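Local coordinates for protein aprataxin and PNK-like factor (Homo sapiens, PDB 5W7W) that acts as a histone chaperone in single- and double-strand DNA break repair, using the FHA domain described here to bind XRCC1 and XRCC4, at residues R43-L48 and F92-D97; C65-S70 and L82-N87. All blocks are in the same frame, centred on the assembly; numbering follows the deposited sequence.

Both contacts join the two antiparallel sheets of the FHA beta sandwich. In contact 1, strand 46-51 of the smaller sheet meets strand 91-93 of the larger; in contact 2, strand 66-68 of the larger sheet meets strand 84-85 of the smaller. Their centres lie about 11 Å apart. Along the chain, both segments of contact 2 fall between those of contact 1. Strands 66-68 and 91-93 are antiparallel neighbours, with Ser93 N 2.9 Å from Phe66 O in a probable hydrogen bond. Contact 1 is buried and contact 2 partly buried, so the two pin the sheets together at two places in the domain that binds XRCC1 and XRCC4.

Contact 1: R43-L48 and F92-D97; sequences RRHAIL and FSLLVD
The imidazole of His45 has Leu94 CB over one face, 4.2 Å above the plane and offset toward the rim. The phenyl ring of Phe92 is met obliquely by Leu48, whose CD1 stops 4.4 Å from CZ, while Leu94 CD2 lies in plane at that ring's edge. Leu94 thus serves both rings: CD2 lies beside each, while CB stands over the imidazole. Leu94 and the histidine slide past each other in opposite directions, bringing His45 CD2 within 3.7 Å of Leu94 CD2. With CG anti to the backbone N (chi1 -157°), the histidine places its ring beside Leu94. Its NE2 is 3.3 Å from Leu94 O, but the angle is poor, and the hydrogen bond goes instead to Pro64 O. The other ring nitrogen, ND1, is hydrogen-bonded to the backbone N of Ser42, leaving both nitrogens of this buried ring satisfied. Ser42 and His45 match the Ser-X-X-His signature of FHA domains, whose histidine probably plays the same structural part here, holding the loop before the strand. A classic beta bulge, His45 and Ala46 both facing Ile28, begins the strand after that loop. Small Ala46 leaves room for Cys65, while Leu48 and Phe92 share Ile28 and Ile57 as apolar neighbours. Where the 92-97 segment turns its corner at Leu94, Ser93 OG donates a 2.7 Å bond to Leu95 O, tilted 34° from the carbonyl plane.

Contact 2: C65-S70 and L82-N87; sequences CFYQSS and LWCYLN
The ring of Tyr67 meets the 82-87 segment, and Cys84 SG sits almost exactly over the centre of one face, 4.1 Å from the centroid and 7° off the ring normal. This sulfur-aromatic contact depends on both first torsions: Tyr67 CG (chi1 174°) and Cys84 SG (chi1 -179°) each lie anti to their own backbone N, which lets the sulfur and the ring meet. A thiol sulfur is small and polarisable enough to sit close over the ring face. Over the opposite face comes the backbone N of Ser69, 3.7 Å above the plane and nearer the rim. Leu86 approaches obliquely with its CD2 branch alone, 3.5 Å from Tyr67 CD1, and packs on Phe92 as well. At the polar end, Tyr67 OH is hydrogen-bonded to Asp90 OD2, which also takes Asn87 N, while OD1 of the same carboxylate takes Ser70 N. A phenylalanine in place of Tyr67 would probably leave Asp90 without its hydroxyl mate and the ring's tip without a polar anchor. Tyr67, Cys84 and Leu86 thus pack strand 66-68 of one sheet against the edge strand 84-85 of the other, in the beta sandwich of the FHA fold.

Contact 1: R43-L48 and F92-D97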
loop_
_atom_site.group_PDB
_atom_site.type_symbol
_atom_site.label_atom_id
_atom_site.label_comp_id
_atom_site.label_asym_id
_atom_site.label_seq_id
_atom_site.Cartn_x
_atom_site.Cartn_y
_atom_site.Cartn_z
ATOM N N ARG A 43 0.711 -11.253 7.865
ATOM C CA ARG A 43 2.078 -11.041 7.418
ATOM C C ARG A 43 2.156 -11.000 5.904
ATOM O O ARG A 43 3.088 -10.404 5.352
ATOM C CB ARG A 43 2.984 -12.160 7.918
ATOM C CG ARG A 43 3.139 -12.174 9.423
ATOM C CD ARG A 43 3.892 -13.427 9.893
ATOM N N ARG A 44 1.215 -11.644 5.223
ATOM C CA ARG A 44 1.159 -11.683 3.760
ATOM C C ARG A 44 -0.182 -11.098 3.336
ATOM O O ARG A 44 -1.078 -11.785 2.841
ATOM C CB ARG A 44 1.354 -13.100 3.224
ATOM C CG ARG A 44 2.755 -13.649 3.424
ATOM C CD ARG A 44 2.815 -15.118 2.993
ATOM N NE ARG A 44 1.915 -15.900 3.839
ATOM C CZ ARG A 44 2.274 -16.548 4.943
ATOM N NH1 ARG A 44 3.543 -16.561 5.345
ATOM N NH2 ARG A 44 1.353 -17.194 5.647
ATOM N N HIS A 45 -0.330 -9.801 3.558
ATOM C CA HIS A 45 -1.609 -9.136 3.326
ATOM C C HIS A 45 -1.784 -8.674 1.879
ATOM O O HIS A 45 -2.875 -8.797 1.300
ATOM C CB HIS A 45 -1.729 -7.939 4.273
ATOM C CG HIS A 45 -3.131 -7.526 4.538
ATOM N ND1 HIS A 45 -3.799 -7.917 5.676
ATOM C CD2 HIS A 45 -3.996 -6.769 3.829
ATOM C CE1 HIS A 45 -5.021 -7.416 5.657
ATOM N NE2 HIS A 45 -5.176 -6.735 4.536
ATOM N N ALA A 46 -0.711 -8.159 1.285
ATOM C CA ALA A 46 -0.754 -7.666 -0.083
ATOM C C ALA A 46 0.651 -7.686 -0.653
ATOM O O ALA A 46 1.631 -7.791 0.082
ATOM C CB ALA A 46 -1.346 -6.255 -0.141
ATOM N N ILE A 47 0.731 -7.601 -1.975
ATOM C CA ILE A 47 1.989 -7.400 -2.686
ATOM C C ILE A 47 1.936 -6.036 -3.355
ATOM O O ILE A 47 0.973 -5.728 -4.065
ATOM C CB ILE A 47 2.223 -8.497 -3.737
ATOM C CG1 ILE A 47 2.142 -9.881 -3.086
ATOM C CG2 ILE A 47 3.572 -8.286 -4.430
ATOM C CD1 ILE A 47 2.386 -11.025 -4.013
ATOM N N LEU A 48 2.960 -5.222 -3.134
ATOM C CA LEU A 48 3.169 -4.011 -3.912
ATOM C C LEU A 48 4.235 -4.300 -4.948
ATOM O O LEU A 48 5.219 -4.984 -4.650
ATOM C CB LEU A 48 3.663 -2.870 -3.036
ATOM C CG LEU A 48 2.694 -2.403 -1.975
ATOM C CD1 LEU A 48 3.309 -1.315 -1.127
ATOM C CD2 LEU A 48 1.428 -1.896 -2.583
ATOM N N PHE A 92 -4.189 3.715 -0.279
ATOM C CA PHE A 92 -4.688 2.369 -0.027
ATOM C C PHE A 92 -4.607 2.124 1.470
ATOM O O PHE A 92 -3.932 2.853 2.197
ATOM C CB PHE A 92 -3.889 1.293 -0.778
ATOM C CG PHE A 92 -2.578 0.961 -0.147
ATOM C CD1 PHE A 92 -1.441 1.692 -0.450
ATOM C CD2 PHE A 92 -2.466 -0.077 0.756
ATOM C CE1 PHE A 92 -0.236 1.393 0.149
ATOM C CE2 PHE A 92 -1.267 -0.372 1.347
ATOM C CZ PHE A 92 -0.148 0.362 1.039
ATOM N N SER A 93 -5.293 1.090 1.943
ATOM C CA SER A 93 -5.211 0.762 3.354
ATOM C C SER A 93 -5.311 -0.737 3.569
ATOM O O SER A 93 -5.840 -1.489 2.740
ATOM C CB SER A 93 -6.284 1.485 4.160
ATOM O OG SER A 93 -7.583 1.041 3.816
ATOM N N LEU A 94 -4.806 -1.152 4.724
ATOM C CA LEU A 94 -4.821 -2.559 5.095
ATOM C C LEU A 94 -5.977 -2.917 6.022
ATOM O O LEU A 94 -6.308 -4.100 6.148
ATOM C CB LEU A 94 -3.489 -2.968 5.733
ATOM C CG LEU A 94 -2.261 -2.745 4.854
ATOM C CD1 LEU A 94 -1.033 -3.278 5.589
ATOM C CD2 LEU A 94 -2.398 -3.412 3.524
ATOM N N LEU A 95 -6.590 -1.940 6.680
ATOM C CA LEU A 95 -7.880 -2.093 7.346
ATOM C C LEU A 95 -8.762 -0.964 6.836
ATOM O O LEU A 95 -8.289 0.007 6.240
ATOM C CB LEU A 95 -7.782 -2.043 8.879
ATOM C CG LEU A 95 -6.986 -3.167 9.523
ATOM C CD1 LEU A 95 -6.867 -2.897 11.002
ATOM C CD2 LEU A 95 -7.649 -4.524 9.290
ATOM N N VAL A 96 -10.067 -1.066 7.062
ATOM C CA VAL A 96 -10.973 -0.102 6.448
ATOM C C VAL A 96 -10.664 1.314 6.903
ATOM O O VAL A 96 -10.854 2.262 6.135
ATOM C CB VAL A 96 -12.446 -0.496 6.707
ATOM C CG1 VAL A 96 -12.778 -0.437 8.183
ATOM C CG2 VAL A 96 -13.384 0.409 5.912
ATOM N N ASP A 97 -10.219 1.483 8.148
ATOM C CA ASP A 97 -10.067 2.799 8.760
ATOM C C ASP A 97 -8.741 2.948 9.489
ATOM O O ASP A 97 -8.613 3.814 10.358
ATOM C CB ASP A 97 -11.223 3.100 9.713
ATOM C CG ASP A 97 -11.348 2.083 10.819
ATOM O OD1 ASP A 97 -10.538 1.136 10.901
ATOM O OD2 ASP A 97 -12.302 2.218 11.628
#

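Contact 2: C65-S70 and L82-N87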
loop_
_atom_site.group_PDB
_atom_site.type_symbol
_atom_site.label_atom_id
_atom_site.label_comp_id
_atom_site.label_asym_id
_atom_site.label_seq_id
_atom_site.Cartn_x
_atom_site.Cartn_y
_atom_site.Cartn_z
ATOM N N CYS A 65 -7.872 -5.426 1.128
ATOM C CA CYS A 65 -7.253 -4.114 1.038
ATOM C C CYS A 65 -8.274 -3.121 0.516
ATOM O O CYS A 65 -9.266 -3.511 -0.102
ATOM C CB CYS A 65 -6.087 -4.129 0.064
ATOM S SG CYS A 65 -4.712 -5.183 0.536
ATOM N N PHE A 66 -8.003 -1.835 0.729
ATOM C CA PHE A 66 -8.914 -0.775 0.329
ATOM C C PHE A 66 -8.164 0.246 -0.504
ATOM O O PHE A 66 -6.956 0.424 -0.352
ATOM C CB PHE A 66 -9.555 -0.102 1.550
ATOM C CG PHE A 66 -10.245 -1.079 2.475
ATOM C CD1 PHE A 66 -9.514 -1.858 3.329
ATOM C CD2 PHE A 66 -11.623 -1.239 2.456
ATOM C CE1 PHE A 66 -10.120 -2.789 4.152
ATOM C CE2 PHE A 66 -12.229 -2.160 3.275
ATOM C CZ PHE A 66 -11.466 -2.940 4.123
ATOM N N TYR A 67 -8.905 0.944 -1.351
ATOM C CA TYR A 67 -8.366 1.892 -2.309
ATOM C C TYR A 67 -9.210 3.155 -2.327
ATOM O O TYR A 67 -10.439 3.089 -2.326
ATOM C CB TYR A 67 -8.432 1.288 -3.707
ATOM C CG TYR A 67 -8.033 2.229 -4.835
ATOM C CD1 TYR A 67 -6.734 2.693 -4.967
ATOM C CD2 TYR A 67 -8.964 2.641 -5.772
ATOM C CE1 TYR A 67 -6.376 3.553 -5.984
ATOM C CE2 TYR A 67 -8.607 3.502 -6.806
ATOM C CZ TYR A 67 -7.306 3.942 -6.901
ATOM O OH TYR A 67 -6.969 4.793 -7.937
ATOM N N GLN A 68 -8.548 4.304 -2.410
ATOM C CA GLN A 68 -9.205 5.598 -2.565
ATOM C C GLN A 68 -8.461 6.391 -3.630
ATOM O O GLN A 68 -7.323 6.797 -3.426
ATOM C CB GLN A 68 -9.215 6.353 -1.243
ATOM C CG GLN A 68 -9.880 7.722 -1.334
ATOM C CD GLN A 68 -9.843 8.467 -0.012
ATOM O OE1 GLN A 68 -9.645 7.878 1.048
ATOM N NE2 GLN A 68 -10.019 9.774 -0.068
ATOM N N SER A 69 -9.099 6.629 -4.766
ATOM C CA SER A 69 -8.516 7.487 -5.782
ATOM C C SER A 69 -8.338 8.900 -5.239
ATOM O O SER A 69 -9.103 9.370 -4.392
ATOM C CB SER A 69 -9.450 7.501 -6.998
ATOM O OG SER A 69 -8.765 7.891 -8.177
ATOM N N SER A 70 -7.319 9.590 -5.753
ATOM C CA SER A 70 -6.913 10.870 -5.177
ATOM C C SER A 70 -8.044 11.896 -5.136
ATOM O O SER A 70 -8.115 12.690 -4.198
ATOM C CB SER A 70 -5.696 11.436 -5.912
ATOM O OG SER A 70 -6.010 11.773 -7.245
ATOM N N LEU A 82 -6.305 -9.554 -7.507
ATOM C CA LEU A 82 -6.115 -8.843 -8.762
ATOM C C LEU A 82 -5.326 -7.573 -8.481
ATOM O O LEU A 82 -5.420 -6.999 -7.389
ATOM C CB LEU A 82 -7.458 -8.460 -9.387
ATOM C CG LEU A 82 -8.385 -9.635 -9.697
ATOM C CD1 LEU A 82 -9.769 -9.118 -10.100
ATOM C CD2 LEU A 82 -7.831 -10.506 -10.771
ATOM N N TRP A 83 -4.542 -7.140 -9.462
ATOM C CA TRP A 83 -3.770 -5.913 -9.335
ATOM C C TRP A 83 -4.628 -4.673 -9.567
ATOM O O TRP A 83 -5.509 -4.641 -10.438
ATOM C CB TRP A 83 -2.639 -5.895 -10.353
ATOM C CG TRP A 83 -1.619 -6.946 -10.190
ATOM C CD1 TRP A 83 -1.534 -8.117 -10.904
ATOM C CD2 TRP A 83 -0.512 -6.948 -9.291
ATOM N NE1 TRP A 83 -0.458 -8.838 -10.488
ATOM C CE2 TRP A 83 0.184 -8.151 -9.496
ATOM C CE3 TRP A 83 -0.048 -6.060 -8.316
ATOM C CZ2 TRP A 83 1.324 -8.475 -8.784
ATOM C CZ3 TRP A 83 1.077 -6.386 -7.601
ATOM C CH2 TRP A 83 1.758 -7.583 -7.835
ATOM N N CYS A 84 -4.302 -3.633 -8.812
ATOM C CA CYS A 84 -4.851 -2.294 -8.966
ATOM C C CYS A 84 -3.700 -1.298 -8.972
ATOM O O CYS A 84 -2.877 -1.297 -8.051
ATOM C CB CYS A 84 -5.766 -1.971 -7.776
ATOM S SG CYS A 84 -6.559 -0.349 -7.811
ATOM N N TYR A 85 -3.643 -0.447 -9.986
ATOM C CA TYR A 85 -2.645 0.617 -10.022
ATOM C C TYR A 85 -2.949 1.700 -8.998
ATOM O O TYR A 85 -4.102 2.084 -8.773
ATOM C CB TYR A 85 -2.500 1.198 -11.445
ATOM C CG TYR A 85 -1.636 0.311 -12.298
ATOM C CD1 TYR A 85 -0.279 0.215 -12.031
ATOM C CD2 TYR A 85 -2.153 -0.472 -13.320
ATOM C CE1 TYR A 85 0.545 -0.628 -12.745
ATOM C CE2 TYR A 85 -1.334 -1.318 -14.049
ATOM C CZ TYR A 85 0.015 -1.400 -13.749
ATOM O OH TYR A 85 0.833 -2.246 -14.460
ATOM N N LEU A 86 -1.885 2.192 -8.376
ATOM C CA LEU A 86 -1.950 3.260 -7.383
ATOM C C LEU A 86 -1.183 4.439 -7.956
ATOM O O LEU A 86 0.057 4.424 -7.988
ATOM C CB LEU A 86 -1.304 2.801 -6.086
ATOM C CG LEU A 86 -1.899 1.552 -5.441
ATOM C CD1 LEU A 86 -1.111 1.167 -4.196
ATOM C CD2 LEU A 86 -3.370 1.760 -5.107
ATOM N N ASN A 87 -1.908 5.448 -8.383
ATOM C CA ASN A 87 -1.273 6.639 -8.919
ATOM C C ASN A 87 -0.819 7.540 -7.773
ATOM O O ASN A 87 -1.393 7.509 -6.679
ATOM C CB ASN A 87 -2.254 7.393 -9.803
ATOM C CG ASN A 87 -2.709 6.570 -10.973
ATOM O OD1 ASN A 87 -1.886 6.086 -11.752
ATOM N ND2 ASN A 87 -4.013 6.343 -11.067
#